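Hydrogenase/urease nickel incorporation protein HypB (Helicobacter pylori, PDB 4LPS) binds nickel and slowly hydrolyses GTP to support nickel insertion into [NiFe] hydrogenase, and is also required for urease maturation. Local coordinates at residues 31-36 and 108-113; 96-101 and 117-122; 142-147 and 169-174; 209-214 and 225-230. All coordinates share one frame; numbering follows the deposited sequence. Where two conformers were deposited one is given.

Contacts 1 and 2 both use helix 110-122, and their centres lie about 15 Å apart. They touch where M112 O meets I100 CD1 at 3.2 Å. Contact 3 carries the nickel ligand C142. It meets contact 1 through the loop beyond that cysteine, with Y146 against L108 and E109, and N147 against helix 29-43. The side chain of P143 in contact 3 is about 12 Å from GDP. Contact 4 includes S214 of the GDP pocket. Its centre is about 26 Å from that of contact 1, across the centre of the chain. Contacts 2 and 4 reach the two outermost strands of one parallel sheet.

Contact 1 (31-36 and 108-113); sequences DIKAAE and LEASMI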
# COMPACT_ATOMS: atom_id res chain seq x y z
N ASP A 31 -5.78 -6.13 -16.74
CA ASP A 31 -6.90 -6.70 -15.99
C ASP A 31 -6.89 -8.23 -16.01
O ASP A 31 -7.15 -8.87 -14.99
CB ASP A 31 -8.23 -6.18 -16.54
CG ASP A 31 -8.76 -4.98 -15.77
OD1 ASP A 31 -8.06 -4.47 -14.87
OD2 ASP A 31 -9.89 -4.54 -16.08
N ILE A 32 -6.61 -8.81 -17.18
CA ILE A 32 -6.48 -10.25 -17.30
C ILE A 32 -5.34 -10.75 -16.41
O ILE A 32 -5.52 -11.67 -15.61
CB ILE A 32 -6.22 -10.69 -18.76
CG1 ILE A 32 -7.44 -10.42 -19.64
CG2 ILE A 32 -5.86 -12.17 -18.82
CD1 ILE A 32 -8.67 -11.18 -19.22
N LYS A 33 -4.17 -10.14 -16.57
CA LYS A 33 -2.98 -10.52 -15.81
C LYS A 33 -3.16 -10.33 -14.31
O LYS A 33 -2.64 -11.11 -13.51
CB LYS A 33 -1.77 -9.73 -16.30
CG LYS A 33 -0.45 -10.25 -15.76
CD LYS A 33 -0.30 -11.73 -16.09
CE LYS A 33 1.08 -12.25 -15.72
NZ LYS A 33 1.16 -13.74 -15.82
N ALA A 34 -3.88 -9.29 -13.92
CA ALA A 34 -4.19 -9.05 -12.51
C ALA A 34 -5.07 -10.16 -11.94
O ALA A 34 -4.88 -10.60 -10.81
CB ALA A 34 -4.87 -7.71 -12.34
N ALA A 35 -6.04 -10.61 -12.73
CA ALA A 35 -6.92 -11.70 -12.33
C ALA A 35 -6.15 -13.01 -12.19
O ALA A 35 -6.44 -13.82 -11.30
CB ALA A 35 -8.06 -11.85 -13.33
N GLU A 36 -5.18 -13.21 -13.07
CA GLU A 36 -4.34 -14.41 -13.03
C GLU A 36 -3.40 -14.39 -11.84
O GLU A 36 -3.11 -15.43 -11.25
CB GLU A 36 -3.56 -14.55 -14.33
CG GLU A 36 -4.42 -14.92 -15.52
CD GLU A 36 -3.63 -15.01 -16.80
OE1 GLU A 36 -3.86 -15.95 -17.58
OE2 GLU A 36 -2.77 -14.13 -17.02
N LEU A 108 3.35 0.40 -11.22
CA LEU A 108 3.52 -1.04 -11.37
C LEU A 108 2.40 -1.61 -12.24
O LEU A 108 1.30 -1.07 -12.29
CB LEU A 108 3.54 -1.72 -10.00
CG LEU A 108 4.80 -1.45 -9.18
CD1 LEU A 108 4.75 -2.15 -7.83
CD2 LEU A 108 6.04 -1.87 -9.96
N GLU A 109 2.71 -2.71 -12.91
CA GLU A 109 1.70 -3.47 -13.65
C GLU A 109 1.73 -4.92 -13.20
O GLU A 109 2.74 -5.39 -12.68
CB GLU A 109 1.93 -3.35 -15.16
CG GLU A 109 1.75 -1.94 -15.69
CD GLU A 109 2.18 -1.80 -17.14
OE1 GLU A 109 1.99 -0.70 -17.71
OE2 GLU A 109 2.72 -2.78 -17.69
N ALA A 110 0.62 -5.63 -13.38
CA ALA A 110 0.48 -6.99 -12.88
C ALA A 110 1.57 -7.93 -13.38
O ALA A 110 2.04 -8.79 -12.63
CB ALA A 110 -0.89 -7.54 -13.24
N SER A 111 1.97 -7.77 -14.63
CA SER A 111 3.04 -8.59 -15.20
C SER A 111 4.37 -8.38 -14.48
O SER A 111 5.21 -9.28 -14.46
CB SER A 111 3.19 -8.29 -16.70
OG SER A 111 3.42 -6.91 -16.92
N MET A 112 4.56 -7.21 -13.89
CA MET A 112 5.79 -6.92 -13.14
C MET A 112 5.84 -7.66 -11.81
O MET A 112 6.92 -8.02 -11.33
CB MET A 112 5.91 -5.41 -12.87
CG MET A 112 6.02 -4.52 -14.10
SD MET A 112 6.07 -2.78 -13.63
CE MET A 112 5.67 -1.97 -15.18
N ILE A 113 4.67 -7.91 -11.23
CA ILE A 113 4.59 -8.59 -9.94
C ILE A 113 5.03 -10.05 -10.05
O ILE A 113 5.59 -10.61 -9.10
CB ILE A 113 3.15 -8.53 -9.36
CG1 ILE A 113 2.59 -7.11 -9.45
CG2 ILE A 113 3.13 -9.03 -7.92
CD1 ILE A 113 3.36 -6.09 -8.61
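A34 and K33 pack against A110, and this is the tight part of the contact. A110 CB points at the backbone of helix 29-43. It sits 3.5 Å from A34 N, and A34 CB lies alongside at 4.1 Å from A110 CB. Small side chains on both sides let the backbones come close, with A34 CA and A110 CA only 5.1 Å apart. K33 extends the patch to S111. Its CG is anti to the backbone N (chi1 -169°), which lays the start of the chain over residues 110-111. K33 CG then lies 3.7 Å from A110 CB and 3.6 Å from S111 N. These meetings are van der Waals contacts, and S111 forms the margin of the patch.

The outer side is looser. The K33 chain bends at chi2 (56°) and then runs on past S111, where K33 CE is 4.2 Å from S111 CA. Its NZ forms a salt bridge to E114, one turn further along the second helix, and also bonds a glycerol, probably from the crystallisation liquor. A polar link flanks the alanine patch, as N30 OD1 accepts the hydrogen bond of A110 N. The arrangement is close helix-helix packing built on alanines. It sets the N-terminal helix 29-43 against helix 110-122 of the G domain, just after the nickel ligand C106 and H107, which is inferred to bind nickel in the nucleotide-free state.

Contact 2 (96-101 and 117-122); sequences SAHQIT and FDLLKD. With PO4 (phosphate ion), chain I.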
# COMPACT_ATOMS: atom_id res chain seq x y z
N SER A 96 11.59 -9.94 4.23
CA SER A 96 11.85 -10.43 2.88
C SER A 96 11.22 -9.47 1.89
O SER A 96 10.00 -9.26 1.90
CB SER A 96 11.31 -11.84 2.68
OG SER A 96 11.97 -12.77 3.53
N ALA A 97 12.05 -8.87 1.05
CA ALA A 97 11.59 -7.83 0.14
C ALA A 97 12.35 -7.93 -1.17
O ALA A 97 13.54 -8.23 -1.18
CB ALA A 97 11.79 -6.45 0.76
N HIS A 98 11.66 -7.68 -2.27
CA HIS A 98 12.33 -7.66 -3.56
C HIS A 98 11.94 -6.44 -4.36
O HIS A 98 10.76 -6.09 -4.47
CB HIS A 98 12.04 -8.94 -4.33
CG HIS A 98 13.03 -10.03 -4.06
ND1 HIS A 98 14.29 -10.06 -4.61
CD2 HIS A 98 12.94 -11.14 -3.27
CE1 HIS A 98 14.94 -11.12 -4.19
NE2 HIS A 98 14.14 -11.80 -3.38
N GLN A 99 12.95 -5.78 -4.92
CA GLN A 99 12.77 -4.53 -5.63
C GLN A 99 12.41 -4.77 -7.09
O GLN A 99 13.07 -5.54 -7.79
CB GLN A 99 14.05 -3.70 -5.52
CG GLN A 99 14.00 -2.36 -6.19
CD GLN A 99 13.27 -1.33 -5.35
OE1 GLN A 99 13.63 -1.08 -4.20
NE2 GLN A 99 12.23 -0.74 -5.92
N ILE A 100 11.35 -4.11 -7.55
CA ILE A 100 11.08 -4.04 -8.97
C ILE A 100 11.59 -2.70 -9.48
O ILE A 100 11.16 -1.65 -9.00
CB ILE A 100 9.58 -4.16 -9.30
CG1 ILE A 100 9.01 -5.50 -8.81
CG2 ILE A 100 9.34 -4.02 -10.79
CD1 ILE A 100 7.55 -5.69 -9.16
N THR A 101 12.52 -2.73 -10.42
CA THR A 101 12.99 -1.49 -11.02
C THR A 101 12.25 -1.31 -12.33
O THR A 101 12.47 -2.06 -13.29
CB THR A 101 14.51 -1.47 -11.23
OG1 THR A 101 14.92 -2.67 -11.89
CG2 THR A 101 15.23 -1.37 -9.89
N PHE A 117 7.14 -12.17 -7.42
CA PHE A 117 6.36 -13.22 -6.78
C PHE A 117 7.07 -14.57 -6.84
O PHE A 117 7.16 -15.29 -5.85
CB PHE A 117 4.98 -13.31 -7.44
CG PHE A 117 4.00 -14.21 -6.72
CD1 PHE A 117 3.86 -15.54 -7.08
CD2 PHE A 117 3.19 -13.70 -5.71
CE1 PHE A 117 2.94 -16.35 -6.43
CE2 PHE A 117 2.28 -14.51 -5.06
CZ PHE A 117 2.15 -15.84 -5.42
N ASP A 118 7.56 -14.92 -8.03
CA ASP A 118 8.26 -16.18 -8.23
C ASP A 118 9.52 -16.29 -7.37
O ASP A 118 9.79 -17.34 -6.78
CB ASP A 118 8.62 -16.36 -9.71
CG ASP A 118 7.41 -16.64 -10.57
OD1 ASP A 118 6.33 -16.92 -10.01
OD2 ASP A 118 7.53 -16.59 -11.81
N LEU A 119 10.29 -15.21 -7.30
CA LEU A 119 11.49 -15.18 -6.46
C LEU A 119 11.14 -15.37 -4.99
O LEU A 119 11.75 -16.19 -4.30
CB LEU A 119 12.24 -13.85 -6.63
CG LEU A 119 12.90 -13.55 -7.98
CD1 LEU A 119 13.45 -12.14 -7.98
CD2 LEU A 119 14.02 -14.53 -8.27
N LEU A 120 10.16 -14.60 -4.51
CA LEU A 120 9.72 -14.69 -3.13
C LEU A 120 9.19 -16.08 -2.80
O LEU A 120 9.36 -16.57 -1.69
CB LEU A 120 8.65 -13.63 -2.85
CG LEU A 120 9.17 -12.19 -2.74
CD1 LEU A 120 8.01 -11.22 -2.67
CD2 LEU A 120 10.07 -12.05 -1.53
N LYS A 121 8.54 -16.70 -3.78
CA LYS A 121 8.06 -18.07 -3.61
C LYS A 121 9.23 -19.03 -3.46
O LYS A 121 9.26 -19.83 -2.52
CB LYS A 121 7.19 -18.49 -4.80
CG LYS A 121 6.58 -19.87 -4.63
CD LYS A 121 6.05 -20.42 -5.95
CE LYS A 121 5.39 -21.77 -5.73
NZ LYS A 121 5.10 -22.46 -7.02
N ASP A 122 10.18 -18.95 -4.38
CA ASP A 122 11.33 -19.85 -4.39
C ASP A 122 12.21 -19.68 -3.15
O ASP A 122 12.92 -20.60 -2.75
CB ASP A 122 12.15 -19.65 -5.66
CG ASP A 122 11.43 -20.12 -6.91
OD1 ASP A 122 10.42 -20.85 -6.78
OD2 ASP A 122 11.87 -19.76 -8.02
P PO4 I . 1.51 -20.82 -7.29
O1 PO4 I . 0.79 -21.21 -6.02
O2 PO4 I . 2.72 -20.00 -6.92
O3 PO4 I . 1.95 -22.05 -8.05
O4 PO4 I . 0.59 -20.01 -8.16
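S96 begins the contact with L120, as its CB comes within 4.4 Å of L120 CD2. This is a marginal touch. A97 turns its methyl away from the helix and packs on L90 and V76 instead.

H98 is the main residue on the strand side. It was modelled in two conformers, and the one described here sets its ring against two leucines, one over a face and one at the edge. L119 CD1 stands over the face, 4.0 Å from H98 ND1 and offset toward the rim. L120 CD2 comes in at the ring edge, in plane, 3.5 Å from H98 CD2. The ring's NE2 is hydrogen-bonded to E123 OE2, just beyond the end of the helix segment. In this conformer that bond may help set how the imidazole is turned, though a second conformer exists.

Q99 bonds D80 through NE2. I100 lies further along, against V77 and the start of helix 110-122. On the helix, K121 reaches a phosphate, probably from the crystallisation liquor, by two weak hydrogen bonds, the shorter being K121 NZ to phosphate O3 at 3.3 Å. R40 binds the same ion. The arrangement belongs to a beta-alpha-beta crossover of the P-loop NTPase fold. Helix 110-122 packs on edge strand 97-101 and leads to strand 131-135, with strand 74-80 lying between the two.

Contact 3 (142-147 and 169-174); sequences CPSSYN and YPTMFM. With NI (nickel (II) ion), chain F.
M172 folds its chain twice, at chi2 (63°) and chi3 (74°), and this turns its CE methyl back onto P143 and S144. M172 CE lies 3.7 Å from S144 N and 4.1 Å from P143 CD. S144 places OG between its backbone N and carbonyl carbon (chi1 74°), which brings the hydroxyl up to T171. T171 CG2 comes to 3.4 Å from S144 OG. S144 CB itself presses on the backbone, 3.6 Å from M172 CA. The hydroxyl has its polar partner nearby, since S144 OG gives its hydrogen bond to V141 O.

The first segment is a short 3-10 turn, with S145 N bonded to C142 O at 3.0 Å. It lies in the loop that follows strand 131-135 of the G domain, and that loop supplies one of the two cysteines of the nickel site. C142 SG binds the nickel ion at 2.1 Å, and C106 supplies the second protein ligand. C142 points away from helix 170-174, while P143 and S144 next to it pack against that helix. H107, inferred to be a nickel ligand in the nucleotide-free state but not one of the two protein ligands here, stacks its ring with Y146.

Helix 170-174 starts after Y169, which takes the N-cap position. M172 also rests on L140 and V155, and it bridges the metal loop and strand 152-158. F173 packs on V155, L157 and helix 194-204.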
# COMPACT_ATOMS: atom_id res chain seq x y z
N CYS A 142 -1.00 7.69 -11.97
CA CYS A 142 -1.02 6.50 -12.83
C CYS A 142 -1.24 5.14 -12.15
O CYS A 142 -1.88 4.27 -12.75
CB CYS A 142 0.29 6.44 -13.62
SG CYS A 142 0.59 7.92 -14.62
N PRO A 143 -0.73 4.93 -10.92
CA PRO A 143 -1.03 3.61 -10.35
C PRO A 143 -2.52 3.38 -10.06
O PRO A 143 -2.92 2.23 -9.87
CB PRO A 143 -0.21 3.60 -9.05
CG PRO A 143 0.86 4.62 -9.26
CD PRO A 143 0.22 5.68 -10.08
N SER A 144 -3.32 4.44 -10.05
CA SER A 144 -4.76 4.31 -9.87
C SER A 144 -5.45 3.62 -11.05
O SER A 144 -6.64 3.28 -10.97
CB SER A 144 -5.39 5.68 -9.63
OG SER A 144 -5.45 6.44 -10.82
N SER A 145 -4.72 3.42 -12.14
CA SER A 145 -5.29 2.84 -13.35
C SER A 145 -4.86 1.40 -13.60
O SER A 145 -5.20 0.82 -14.64
CB SER A 145 -4.91 3.69 -14.57
OG SER A 145 -5.57 4.95 -14.54
N TYR A 146 -4.13 0.80 -12.67
CA TYR A 146 -3.64 -0.56 -12.87
C TYR A 146 -3.95 -1.52 -11.72
O TYR A 146 -3.30 -1.48 -10.67
CB TYR A 146 -2.13 -0.54 -13.12
CG TYR A 146 -1.75 0.23 -14.37
CD1 TYR A 146 -1.53 1.60 -14.33
CD2 TYR A 146 -1.65 -0.42 -15.60
CE1 TYR A 146 -1.20 2.30 -15.47
CE2 TYR A 146 -1.31 0.28 -16.74
CZ TYR A 146 -1.10 1.64 -16.67
OH TYR A 146 -0.76 2.33 -17.81
N ASN A 147 -4.96 -2.37 -11.93
CA ASN A 147 -5.25 -3.47 -11.01
C ASN A 147 -4.04 -4.37 -10.85
O ASN A 147 -3.44 -4.80 -11.84
CB ASN A 147 -6.45 -4.28 -11.53
CG ASN A 147 -7.09 -5.12 -10.44
OD1 ASN A 147 -6.43 -5.59 -9.52
ND2 ASN A 147 -8.40 -5.33 -10.56
N TYR A 169 -6.71 14.74 -6.75
CA TYR A 169 -6.40 13.45 -7.35
C TYR A 169 -7.53 12.46 -7.06
O TYR A 169 -7.31 11.42 -6.43
CB TYR A 169 -5.06 12.93 -6.83
CG TYR A 169 -3.92 13.88 -7.13
CD1 TYR A 169 -3.64 14.96 -6.30
CD2 TYR A 169 -3.16 13.73 -8.29
CE1 TYR A 169 -2.61 15.83 -6.58
CE2 TYR A 169 -2.13 14.60 -8.58
CZ TYR A 169 -1.86 15.65 -7.73
OH TYR A 169 -0.84 16.53 -8.02
N PRO A 170 -8.75 12.78 -7.53
CA PRO A 170 -9.95 12.01 -7.16
C PRO A 170 -9.90 10.54 -7.60
O PRO A 170 -10.43 9.70 -6.87
CB PRO A 170 -11.08 12.75 -7.88
CG PRO A 170 -10.42 13.43 -9.02
CD PRO A 170 -9.07 13.83 -8.51
N THR A 171 -9.28 10.24 -8.74
CA THR A 171 -9.27 8.87 -9.24
C THR A 171 -8.43 7.96 -8.35
O THR A 171 -8.77 6.80 -8.13
CB THR A 171 -8.74 8.80 -10.70
OG1 THR A 171 -9.60 9.55 -11.56
CG2 THR A 171 -8.67 7.37 -11.19
N MET A 172 -7.33 8.49 -7.81
CA MET A 172 -6.53 7.72 -6.87
C MET A 172 -7.31 7.42 -5.59
O MET A 172 -7.32 6.28 -5.11
CB MET A 172 -5.23 8.45 -6.54
CG MET A 172 -4.40 7.74 -5.47
SD MET A 172 -3.81 6.09 -5.92
CE MET A 172 -2.53 6.49 -7.10
N PHE A 173 -7.94 8.44 -5.02
CA PHE A 173 -8.63 8.28 -3.75
C PHE A 173 -9.94 7.49 -3.87
O PHE A 173 -10.41 6.91 -2.89
CB PHE A 173 -8.88 9.64 -3.11
CG PHE A 173 -7.64 10.26 -2.52
CD1 PHE A 173 -7.20 9.90 -1.26
CD2 PHE A 173 -6.90 11.19 -3.24
CE1 PHE A 173 -6.06 10.45 -0.71
CE2 PHE A 173 -5.75 11.75 -2.70
CZ PHE A 173 -5.33 11.38 -1.44
N MET A 174 -10.53 7.47 -5.07
CA MET A 174 -11.72 6.65 -5.31
C MET A 174 -11.40 5.15 -5.41
O MET A 174 -12.31 4.32 -5.33
CB MET A 174 -12.46 7.11 -6.57
CG MET A 174 -13.41 8.27 -6.32
SD MET A 174 -14.31 8.82 -7.79
CE MET A 174 -12.97 9.44 -8.81
NI NI F . 2.52 8.60 -15.22

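Contact 4 (209-214 and 225-230); sequences PIFLMS and KNFLLE. With GDP (guanosine-5'-diphosphate), chain D.
F227 receives the edge of F211, and this aromatic pair carries the contact. Along the helix, K225 comes first and makes no contact with the strand. Its NZ donates to the side chain of the next residue, N226 OD1, at 2.7 Å. The donor is tilted 34° from the carbonyl plane. K225 also forms a salt bridge with D71, so its ammonium group has two partners.

F227 follows. Its CG is anti to the backbone N (chi1 168°), which swings the ring toward the strand. F211 CZ stands over one face of this ring, 3.6 Å from F227 CG. The centroids of the F211 and F227 rings are 4.8 Å apart and the planes meet at 55°, a tilted edge-to-face pair. P209 adds a smaller apolar touch at the far end of the ring, with P209 CG 4.1 Å from F227 CZ. F211 also makes an edge-to-face pair with F224, one turn earlier on the helix, so its ring meets two phenylalanines.

L228 and L229 turn to other neighbours, F72 and D71. E230 closes the segment with a salt bridge to R233.

At the other end of the strand segment, S214 belongs to the GDP pocket, and S214 CA approaches GDP O6 at 3.4 Å. Strand 210-212 is the outermost strand at this end of the parallel sheet and pairs with strand 178-182. F211 meets helix 218-234, while I210 and L212 pack on helix 194-204. K225 continues the packing to L66 of helix 59-66.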
# COMPACT_ATOMS: atom_id res chain seq x y z
N PRO A 209 -12.59 3.93 5.19
CA PRO A 209 -12.13 4.41 6.49
C PRO A 209 -10.89 5.30 6.37
O PRO A 209 -10.12 5.14 5.42
CB PRO A 209 -11.81 3.12 7.25
CG PRO A 209 -11.46 2.14 6.18
CD PRO A 209 -12.38 2.48 5.03
N ILE A 210 -10.73 6.23 7.30
CA ILE A 210 -9.57 7.11 7.30
C ILE A 210 -8.77 6.92 8.59
O ILE A 210 -9.33 6.90 9.68
CB ILE A 210 -9.98 8.60 7.15
CG1 ILE A 210 -10.88 8.78 5.93
CG2 ILE A 210 -8.75 9.49 7.04
CD1 ILE A 210 -11.37 10.21 5.72
N PHE A 211 -7.45 6.78 8.45
CA PHE A 211 -6.58 6.56 9.60
C PHE A 211 -5.58 7.69 9.78
O PHE A 211 -4.91 8.09 8.83
CB PHE A 211 -5.83 5.24 9.46
CG PHE A 211 -6.71 4.02 9.50
CD1 PHE A 211 -7.23 3.49 8.33
CD2 PHE A 211 -7.01 3.41 10.71
CE1 PHE A 211 -8.05 2.37 8.37
CE2 PHE A 211 -7.82 2.29 10.75
CZ PHE A 211 -8.34 1.77 9.57
N LEU A 212 -5.49 8.20 11.01
CA LEU A 212 -4.40 9.10 11.38
C LEU A 212 -3.21 8.26 11.82
O LEU A 212 -3.33 7.44 12.73
CB LEU A 212 -4.83 10.05 12.50
CG LEU A 212 -5.67 11.27 12.09
CD1 LEU A 212 -6.33 11.89 13.32
CD2 LEU A 212 -4.80 12.30 11.38
N MET A 213 -2.08 8.45 11.17
CA MET A 213 -0.91 7.63 11.45
C MET A 213 0.34 8.48 11.60
O MET A 213 0.56 9.42 10.84
CB MET A 213 -0.70 6.59 10.35
CG MET A 213 0.67 5.92 10.38
SD MET A 213 0.85 4.53 9.25
CE MET A 213 -0.63 3.60 9.65
N SER A 214 1.16 8.14 12.60
CA SER A 214 2.47 8.75 12.75
C SER A 214 3.49 7.68 13.13
O SER A 214 3.18 6.77 13.91
CB SER A 214 2.43 9.86 13.80
OG SER A 214 3.72 10.38 14.04
N LYS A 225 -2.56 -2.10 12.04
CA LYS A 225 -2.17 -3.51 11.93
C LYS A 225 -3.35 -4.43 12.24
O LYS A 225 -3.60 -5.40 11.52
CB LYS A 225 -1.00 -3.80 12.88
CG LYS A 225 -0.48 -5.24 12.87
CD LYS A 225 -1.18 -6.13 13.90
CE LYS A 225 -0.83 -5.73 15.32
NZ LYS A 225 -1.51 -6.61 16.31
N ASN A 226 -4.07 -4.13 13.31
CA ASN A 226 -5.21 -4.94 13.72
C ASN A 226 -6.34 -4.85 12.70
O ASN A 226 -7.06 -5.82 12.47
CB ASN A 226 -5.73 -4.50 15.09
CG ASN A 226 -4.82 -4.95 16.22
OD1 ASN A 226 -4.12 -5.96 16.11
ND2 ASN A 226 -4.83 -4.20 17.32
N PHE A 227 -6.48 -3.67 12.09
CA PHE A 227 -7.41 -3.47 10.99
C PHE A 227 -7.11 -4.41 9.83
O PHE A 227 -8.01 -5.05 9.29
CB PHE A 227 -7.34 -2.01 10.52
CG PHE A 227 -8.03 -1.75 9.22
CD1 PHE A 227 -9.42 -1.70 9.15
CD2 PHE A 227 -7.30 -1.53 8.06
CE1 PHE A 227 -10.06 -1.46 7.94
CE2 PHE A 227 -7.93 -1.29 6.85
CZ PHE A 227 -9.31 -1.25 6.80
N LEU A 228 -5.83 -4.50 9.46
CA LEU A 228 -5.41 -5.38 8.38
C LEU A 228 -5.66 -6.84 8.72
O LEU A 228 -6.08 -7.62 7.86
CB LEU A 228 -3.93 -5.15 8.06
CG LEU A 228 -3.55 -3.80 7.47
CD1 LEU A 228 -2.06 -3.74 7.18
CD2 LEU A 228 -4.35 -3.51 6.20
N LEU A 229 -5.39 -7.20 9.97
CA LEU A 229 -5.59 -8.57 10.44
C LEU A 229 -7.06 -8.97 10.35
O LEU A 229 -7.38 -10.10 9.98
CB LEU A 229 -5.10 -8.71 11.89
CG LEU A 229 -3.59 -8.84 12.11
CD1 LEU A 229 -3.29 -9.05 13.59
CD2 LEU A 229 -3.02 -9.98 11.28
N GLU A 230 -7.94 -8.03 10.69
CA GLU A 230 -9.37 -8.30 10.64
C GLU A 230 -9.85 -8.39 9.20
O GLU A 230 -10.74 -9.18 8.87
CB GLU A 230 -10.15 -7.22 11.40
CG GLU A 230 -11.65 -7.23 11.15
CD GLU A 230 -12.33 -8.49 11.66
OE1 GLU A 230 -11.74 -9.21 12.49
OE2 GLU A 230 -13.47 -8.76 11.21
PB GDP D . 8.14 6.83 1.08
O1B GDP D . 9.05 7.47 0.07
O2B GDP D . 8.44 5.36 1.21
O3B GDP D . 6.70 6.98 0.66
O3A GDP D . 8.32 7.56 2.50
PA GDP D . 9.63 7.39 3.42
O1A GDP D . 9.46 6.21 4.35
O2A GDP D . 10.89 7.27 2.61
O5' GDP D . 9.60 8.73 4.29
C5' GDP D . 10.10 9.96 3.75
C4' GDP D . 10.47 10.88 4.90
O4' GDP D . 9.35 11.05 5.76
C3' GDP D . 11.57 10.26 5.75
O3' GDP D . 12.47 11.30 6.12
C2' GDP D . 10.87 9.75 6.99
O2' GDP D . 11.73 9.86 8.13
C1' GDP D . 9.71 10.72 7.10
N9 GDP D . 8.53 10.13 7.79
C8 GDP D . 7.93 8.95 7.54
N7 GDP D . 6.86 8.78 8.36
C5 GDP D . 6.77 9.87 9.14
C6 GDP D . 5.88 10.36 10.22
O6 GDP D . 4.92 9.67 10.62
N1 GDP D . 6.13 11.56 10.76
C2 GDP D . 7.16 12.32 10.36
N2 GDP D . 7.37 13.52 10.94
N3 GDP D . 8.01 11.94 9.37
C4 GDP D . 7.87 10.76 8.75